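Local coordinates for lipoprotein (Streptococcus pneumoniae serotype 4, PDB 6JF1) that binds L-methionine as the substrate-binding lipoprotein of an ABC importer and probably hands it to the membrane transporter, at residues 83-88 with 102-107; 201-206 with 270-275. All coordinates share one frame; numbering follows the deposited sequence.

Interaction 1. Residues 83-88 with 102-107; sequences QHYNFL and IADTYI. With MET (methionine), chain B.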
loop_
_atom_site.group_PDB
_atom_site.type_symbol
_atom_site.label_atom_id
_atom_site.label_comp_id
_atom_site.label_asym_id
_atom_site.label_seq_id
_atom_site.Cartn_x
_atom_site.Cartn_y
_atom_site.Cartn_z
ATOM N N GLN A 83 -0.414 -0.574 5.708
ATOM C CA GLN A 83 -0.333 0.847 5.367
ATOM C C GLN A 83 1.092 1.338 5.611
ATOM O O GLN A 83 1.899 0.640 6.251
ATOM C CB GLN A 83 -1.280 1.677 6.245
ATOM C CG GLN A 83 -0.778 1.773 7.699
ATOM C CD GLN A 83 -1.914 2.062 8.647
ATOM O OE1 GLN A 83 -2.580 3.096 8.544
ATOM N NE2 GLN A 83 -2.153 1.148 9.579
ATOM N N HIS A 84 1.352 2.564 5.124
ATOM C CA HIS A 84 2.624 3.286 5.407
ATOM C C HIS A 84 2.399 4.311 6.529
ATOM O O HIS A 84 1.260 4.566 6.976
ATOM C CB HIS A 84 3.300 3.860 4.131
ATOM C CG HIS A 84 2.374 4.609 3.222
ATOM N ND1 HIS A 84 1.619 5.706 3.645
ATOM C CD2 HIS A 84 2.067 4.413 1.930
ATOM C CE1 HIS A 84 0.925 6.174 2.636
ATOM N NE2 HIS A 84 1.160 5.385 1.568
ATOM N N TYR A 85 3.500 4.837 7.051
ATOM C CA TYR A 85 3.412 5.828 8.179
ATOM C C TYR A 85 2.494 7.012 7.823
ATOM O O TYR A 85 1.721 7.501 8.653
ATOM C CB TYR A 85 4.811 6.369 8.503
ATOM C CG TYR A 85 5.658 5.522 9.429
ATOM C CD1 TYR A 85 5.456 5.529 10.817
ATOM C CD2 TYR A 85 6.706 4.763 8.920
ATOM C CE1 TYR A 85 6.284 4.794 11.667
ATOM C CE2 TYR A 85 7.543 4.024 9.757
ATOM C CZ TYR A 85 7.316 4.034 11.132
ATOM O OH TYR A 85 8.165 3.337 11.944
ATOM N N ASN A 86 2.593 7.530 6.608
ATOM C CA ASN A 86 1.790 8.733 6.280
ATOM C C ASN A 86 0.296 8.419 6.315
ATOM O O ASN A 86 -0.503 9.235 6.802
ATOM C CB ASN A 86 2.092 9.276 4.892
ATOM C CG ASN A 86 3.287 10.207 4.900
ATOM O OD1 ASN A 86 3.791 10.588 5.967
ATOM N ND2 ASN A 86 3.740 10.572 3.717
ATOM N N PHE A 87 -0.068 7.260 5.760
ATOM C CA PHE A 87 -1.458 6.858 5.760
ATOM C C PHE A 87 -1.933 6.762 7.212
ATOM O O PHE A 87 -3.063 7.195 7.533
ATOM C CB PHE A 87 -1.654 5.508 5.038
ATOM C CG PHE A 87 -3.104 5.149 4.844
ATOM C CD1 PHE A 87 -3.805 4.462 5.833
ATOM C CD2 PHE A 87 -3.782 5.521 3.680
ATOM C CE1 PHE A 87 -5.145 4.152 5.665
ATOM C CE2 PHE A 87 -5.132 5.226 3.530
ATOM C CZ PHE A 87 -5.810 4.515 4.508
ATOM N N LEU A 88 -1.112 6.139 8.076
ATOM C CA LEU A 88 -1.497 5.936 9.505
ATOM C C LEU A 88 -1.703 7.284 10.220
ATOM O O LEU A 88 -2.728 7.503 10.885
ATOM C CB LEU A 88 -0.428 5.127 10.263
ATOM C CG LEU A 88 -0.715 5.039 11.772
ATOM C CD1 LEU A 88 -2.092 4.385 12.032
ATOM C CD2 LEU A 88 0.384 4.274 12.503
ATOM N N ILE A 102 4.499 -0.585 15.475
ATOM C CA ILE A 102 5.329 -1.344 16.426
ATOM C C ILE A 102 6.437 -2.077 15.662
ATOM O O ILE A 102 7.223 -2.782 16.282
ATOM C CB ILE A 102 4.455 -2.318 17.247
ATOM C CG1 ILE A 102 3.721 -3.294 16.322
ATOM C CG2 ILE A 102 3.480 -1.520 18.105
ATOM C CD1 ILE A 102 2.998 -4.428 17.026
ATOM N N ALA A 103 6.475 -1.948 14.325
ATOM C CA ALA A 103 7.556 -2.511 13.475
ATOM C C ALA A 103 7.429 -1.926 12.072
ATOM O O ALA A 103 6.293 -1.752 11.603
ATOM C CB ALA A 103 7.449 -4.023 13.424
ATOM N N ASP A 104 8.561 -1.690 11.387
ATOM C CA ASP A 104 8.557 -1.362 9.953
ATOM C C ASP A 104 8.690 -2.654 9.136
ATOM O O ASP A 104 9.325 -3.612 9.574
ATOM C CB ASP A 104 9.727 -0.453 9.536
ATOM C CG ASP A 104 9.854 0.879 10.257
ATOM O OD1 ASP A 104 8.876 1.337 10.875
ATOM O OD2 ASP A 104 10.956 1.441 10.210
ATOM N N THR A 105 8.100 -2.687 7.938
ATOM C CA THR A 105 8.089 -3.933 7.161
ATOM C C THR A 105 8.881 -3.717 5.873
ATOM O O THR A 105 10.078 -4.015 5.805
ATOM C CB THR A 105 6.667 -4.494 6.969
ATOM O OG1 THR A 105 5.896 -3.486 6.301
ATOM C CG2 THR A 105 6.016 -4.903 8.276
ATOM N N TYR A 106 8.246 -3.098 4.881
ATOM C CA TYR A 106 8.837 -2.955 3.600
ATOM C C TYR A 106 8.488 -1.566 3.013
ATOM O O TYR A 106 7.624 -0.835 3.539
ATOM C CB TYR A 106 8.365 -4.132 2.756
ATOM C CG TYR A 106 6.907 -4.050 2.397
ATOM C CD1 TYR A 106 6.537 -3.270 1.317
ATOM C CD2 TYR A 106 5.914 -4.749 3.083
ATOM C CE1 TYR A 106 5.218 -3.170 0.911
ATOM C CE2 TYR A 106 4.580 -4.653 2.684
ATOM C CZ TYR A 106 4.236 -3.843 1.607
ATOM O OH TYR A 106 2.957 -3.647 1.156
ATOM N N ILE A 107 9.196 -1.184 1.948
ATOM C CA ILE A 107 8.835 -0.054 1.104
ATOM C C ILE A 107 8.623 -0.604 -0.306
ATOM O O ILE A 107 9.242 -1.588 -0.694
ATOM C CB ILE A 107 9.901 1.050 1.156
ATOM C CG1 ILE A 107 9.386 2.346 0.529
ATOM C CG2 ILE A 107 11.222 0.563 0.520
ATOM C CD1 ILE A 107 10.335 3.538 0.667
HETATM N N MET B . 1.443 -1.029 0.632
HETATM C CA MET B . 0.950 0.348 0.243
HETATM C C MET B . 2.147 1.148 -0.275
HETATM O O MET B . 2.015 1.889 -1.269
HETATM C CB MET B . 0.350 1.080 1.453
HETATM C CG MET B . -0.504 2.302 1.049
HETATM S SD MET B . -1.189 3.125 2.516
HETATM C CE MET B . -2.621 2.092 2.866
HETATM O OXT MET B . 3.273 0.993 0.281
#

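Interaction 2. Residues 201-206 with 270-275; sequences VNNTFV and GLDQPV. With MET (methionine), chain B.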
loop_
_atom_site.group_PDB
_atom_site.type_symbol
_atom_site.label_atom_id
_atom_site.label_comp_id
_atom_site.label_asym_id
_atom_site.label_seq_id
_atom_site.Cartn_x
_atom_site.Cartn_y
_atom_site.Cartn_z
ATOM N N VAL A 201 -0.529 3.314 -9.274
ATOM C CA VAL A 201 -1.026 2.101 -8.638
ATOM C C VAL A 201 -0.114 1.666 -7.479
ATOM O O VAL A 201 1.071 1.370 -7.683
ATOM C CB VAL A 201 -1.154 0.961 -9.653
ATOM C CG1 VAL A 201 -1.750 -0.252 -8.953
ATOM C CG2 VAL A 201 -1.984 1.387 -10.872
ATOM N N ASN A 202 -0.693 1.592 -6.284
ATOM C CA ASN A 202 -0.054 1.019 -5.094
ATOM C C ASN A 202 0.268 -0.471 -5.303
ATOM O O ASN A 202 -0.530 -1.216 -5.917
ATOM C CB ASN A 202 -0.964 1.121 -3.874
ATOM C CG ASN A 202 -1.227 2.551 -3.431
ATOM O OD1 ASN A 202 -2.227 3.145 -3.818
ATOM N ND2 ASN A 202 -0.369 3.091 -2.575
ATOM N N ASN A 203 1.392 -0.905 -4.734
ATOM C CA ASN A 203 1.916 -2.303 -4.857
ATOM C C ASN A 203 0.843 -3.322 -4.467
ATOM O O ASN A 203 0.826 -4.458 -4.998
ATOM C CB ASN A 203 3.147 -2.536 -3.964
ATOM C CG ASN A 203 2.812 -2.566 -2.478
ATOM O OD1 ASN A 203 2.125 -1.681 -1.968
ATOM N ND2 ASN A 203 3.275 -3.589 -1.776
ATOM N N THR A 204 -0.017 -2.947 -3.523
ATOM C CA THR A 204 -1.049 -3.852 -3.032
ATOM C C THR A 204 -1.894 -4.446 -4.178
ATOM O O THR A 204 -2.404 -5.567 -4.039
ATOM C CB THR A 204 -2.025 -3.078 -2.138
ATOM O OG1 THR A 204 -1.243 -2.204 -1.319
ATOM C CG2 THR A 204 -2.864 -3.985 -1.256
ATOM N N PHE A 205 -2.082 -3.711 -5.290
ATOM C CA PHE A 205 -3.186 -4.042 -6.283
ATOM C C PHE A 205 -2.578 -4.508 -7.620
ATOM O O PHE A 205 -3.287 -4.878 -8.555
ATOM C CB PHE A 205 -4.112 -2.841 -6.472
ATOM C CG PHE A 205 -4.666 -2.338 -5.159
ATOM C CD1 PHE A 205 -5.471 -3.160 -4.366
ATOM C CD2 PHE A 205 -4.310 -1.072 -4.693
ATOM C CE1 PHE A 205 -5.946 -2.704 -3.142
ATOM C CE2 PHE A 205 -4.810 -0.605 -3.484
ATOM C CZ PHE A 205 -5.615 -1.420 -2.712
ATOM N N VAL A 206 -1.262 -4.502 -7.663
ATOM C CA VAL A 206 -0.515 -4.706 -8.887
ATOM C C VAL A 206 -0.760 -6.141 -9.399
ATOM O O VAL A 206 -1.066 -6.346 -10.576
ATOM C CB VAL A 206 0.972 -4.458 -8.580
ATOM C CG1 VAL A 206 1.893 -5.243 -9.494
ATOM C CG2 VAL A 206 1.282 -2.971 -8.616
ATOM N N GLY A 270 10.703 -8.959 -5.832
ATOM C CA GLY A 270 11.392 -7.658 -5.690
ATOM C C GLY A 270 10.435 -6.461 -5.566
ATOM O O GLY A 270 10.871 -5.370 -5.227
ATOM N N LEU A 271 9.141 -6.614 -5.827
ATOM C CA LEU A 271 8.197 -5.449 -5.696
ATOM C C LEU A 271 8.228 -4.869 -4.265
ATOM O O LEU A 271 8.146 -3.661 -4.092
ATOM C CB LEU A 271 6.788 -5.889 -6.104
ATOM C CG LEU A 271 5.655 -4.863 -5.932
ATOM C CD1 LEU A 271 5.853 -3.634 -6.816
ATOM C CD2 LEU A 271 4.317 -5.524 -6.252
ATOM N N ASP A 272 8.362 -5.706 -3.240
ATOM C CA ASP A 272 8.412 -5.204 -1.866
ATOM C C ASP A 272 9.850 -5.275 -1.334
ATOM O O ASP A 272 10.494 -6.356 -1.335
ATOM C CB ASP A 272 7.576 -6.065 -0.927
ATOM C CG ASP A 272 6.068 -6.049 -1.156
ATOM O OD1 ASP A 272 5.609 -5.468 -2.167
ATOM O OD2 ASP A 272 5.354 -6.620 -0.284
ATOM N N GLN A 273 10.324 -4.163 -0.802
ATOM C CA GLN A 273 11.700 -4.084 -0.353
ATOM C C GLN A 273 11.750 -4.009 1.181
ATOM O O GLN A 273 11.421 -2.970 1.766
ATOM C CB GLN A 273 12.375 -2.874 -1.000
ATOM C CG GLN A 273 13.752 -2.638 -0.400
ATOM C CD GLN A 273 14.446 -1.405 -0.925
ATOM O OE1 GLN A 273 14.146 -0.905 -2.010
ATOM N NE2 GLN A 273 15.408 -0.913 -0.155
ATOM N N PRO A 274 12.185 -5.078 1.849
ATOM C CA PRO A 274 12.247 -5.085 3.332
ATOM C C PRO A 274 13.153 -3.961 3.848
ATOM O O PRO A 274 14.155 -3.657 3.214
ATOM C CB PRO A 274 12.898 -6.441 3.690
ATOM C CG PRO A 274 12.530 -7.305 2.490
ATOM C CD PRO A 274 12.701 -6.349 1.321
ATOM N N VAL A 275 12.795 -3.346 4.983
ATOM C CA VAL A 275 13.554 -2.223 5.506
ATOM C C VAL A 275 14.123 -2.512 6.909
ATOM O O VAL A 275 14.467 -1.562 7.573
ATOM C CB VAL A 275 12.738 -0.903 5.487
ATOM C CG1 VAL A 275 12.432 -0.445 4.077
ATOM C CG2 VAL A 275 11.448 -1.002 6.282
HETATM N N MET B . 1.443 -1.029 0.632
HETATM C CA MET B . 0.950 0.348 0.243
HETATM C C MET B . 2.147 1.148 -0.275
HETATM O O MET B . 2.015 1.889 -1.269
HETATM C CB MET B . 0.350 1.080 1.453
HETATM C CG MET B . -0.504 2.302 1.049
HETATM S SD MET B . -1.189 3.125 2.516
HETATM C CE MET B . -2.621 2.092 2.866
HETATM O OXT MET B . 3.273 0.993 0.281
#

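Interaction 1. Residues 83-88 with 102-107
Tyr85 and Asp104 make the direct bridge between 83-88 and 102-107, and the bound methionine supplies the second link. The polar contact is one hydrogen bond, from Tyr85 OH to Asp104 OD1. Its modelled length of 2.4 Å is very short and should be read with caution. OD1 sits at the edge of the phenol ring, near its plane, while the carboxylate is turned 83° against the ring. Neither CB aims at the other segment; with CG beside the backbone N in both residues, the two side chains swing inward and cross at about a right angle.

A second group of bonds shapes the turn into helix 85-95. His84 is its N-cap residue: the ring nitrogen ND1 accepts from Phe87 N at 3.1 Å, with Phe87 N lying 17° out of the ring plane, and NE2 is hydrogen-bonded to Asn143 on helix 141-153. Both ring nitrogens are thus engaged, which fixes the rotation of the imidazole.

Packing against the ligand is the third kind. The methionine sulfur lies over one face of the His84 ring, 3.4 Å from NE2, and 3.5 Å from Phe87 CB. The terminal methyl CE rests over a face of the Phe87 ring, offset toward its rim, and approaches Gln83 CA at 3.6 Å. Phe87 CG stands anti to the backbone N (chi1 -172°), which turns the ring to the thioether. At the other end of the ligand, Tyr106 OH comes within 3.1 Å of the methionine N, and that hydroxyl is also hydrogen-bonded to Asn203 ND2.

The chemistry divides accordingly: a partly exposed tyrosine-carboxylate contact, its exact length doubtful, joins the segments at the surface, while the buried side offers the thioether flat aromatic surfaces, consistent with selection of a methionine side chain.

Interaction 2. Residues 201-206 with 270-275
Asn203 meets both Asp272 and Leu271, so the polar and apolar halves of this buried contact share one residue. The close part is polar. Asn203 ND2 donates to Asp272 OD1 at 3.0 Å, with an N-H...O angle of 147°, reaching the oxygen from above the carboxylate plane. On the same amide, OD1 accepts from the methionine N at 2.8 Å. With chi1 at 70°, Asn203 CG is tucked over its own backbone, flanked by N and the carbonyl carbon, and from there the amide spans ligand and aspartate. Beside it, Asn202 ND2 donates to the methionine O at 3.0 Å and almost straight, 164°.

The looser part is apolar. Leu271 CD2 lies 3.9 Å from Asn203 CB, and Leu271 CD2 and Val206 CG1 meet tip to tip at 4.1 Å, without close interlocking. Beyond Asp272 the segment runs off to exposed Gln273, away from the ligand loop.

Asp272 has stronger partners elsewhere, its OD2 forming salt bridges with Arg42 and Arg35. Held by them, the carboxylate, together with Tyr106 OH, which also bonds to Asn203 ND2, probably orients the Asn203 amide as a second-shell group that presents OD1 to the ligand's amino group.

In the fold
From the N terminus, strand 79-84 leads into helix 85-95, and interaction 1 closes the short loop back to strand 100-107 of the seven-stranded sheet. The chain then enters the other sheet, and at the end of strand 198-201 the loop 201-206 opens interaction 2, which is closed only near the C terminus by 270-275. The two contacts are therefore in series, neither crossing nor nesting. They join through backbone pairing: strand 273-274 lies antiparallel to 100-107, with probable hydrogen bonds from Gln273 N to Ile107 O and Val275 N to Thr105 O. Methionine touches both, linking the two sheets across the binding cleft.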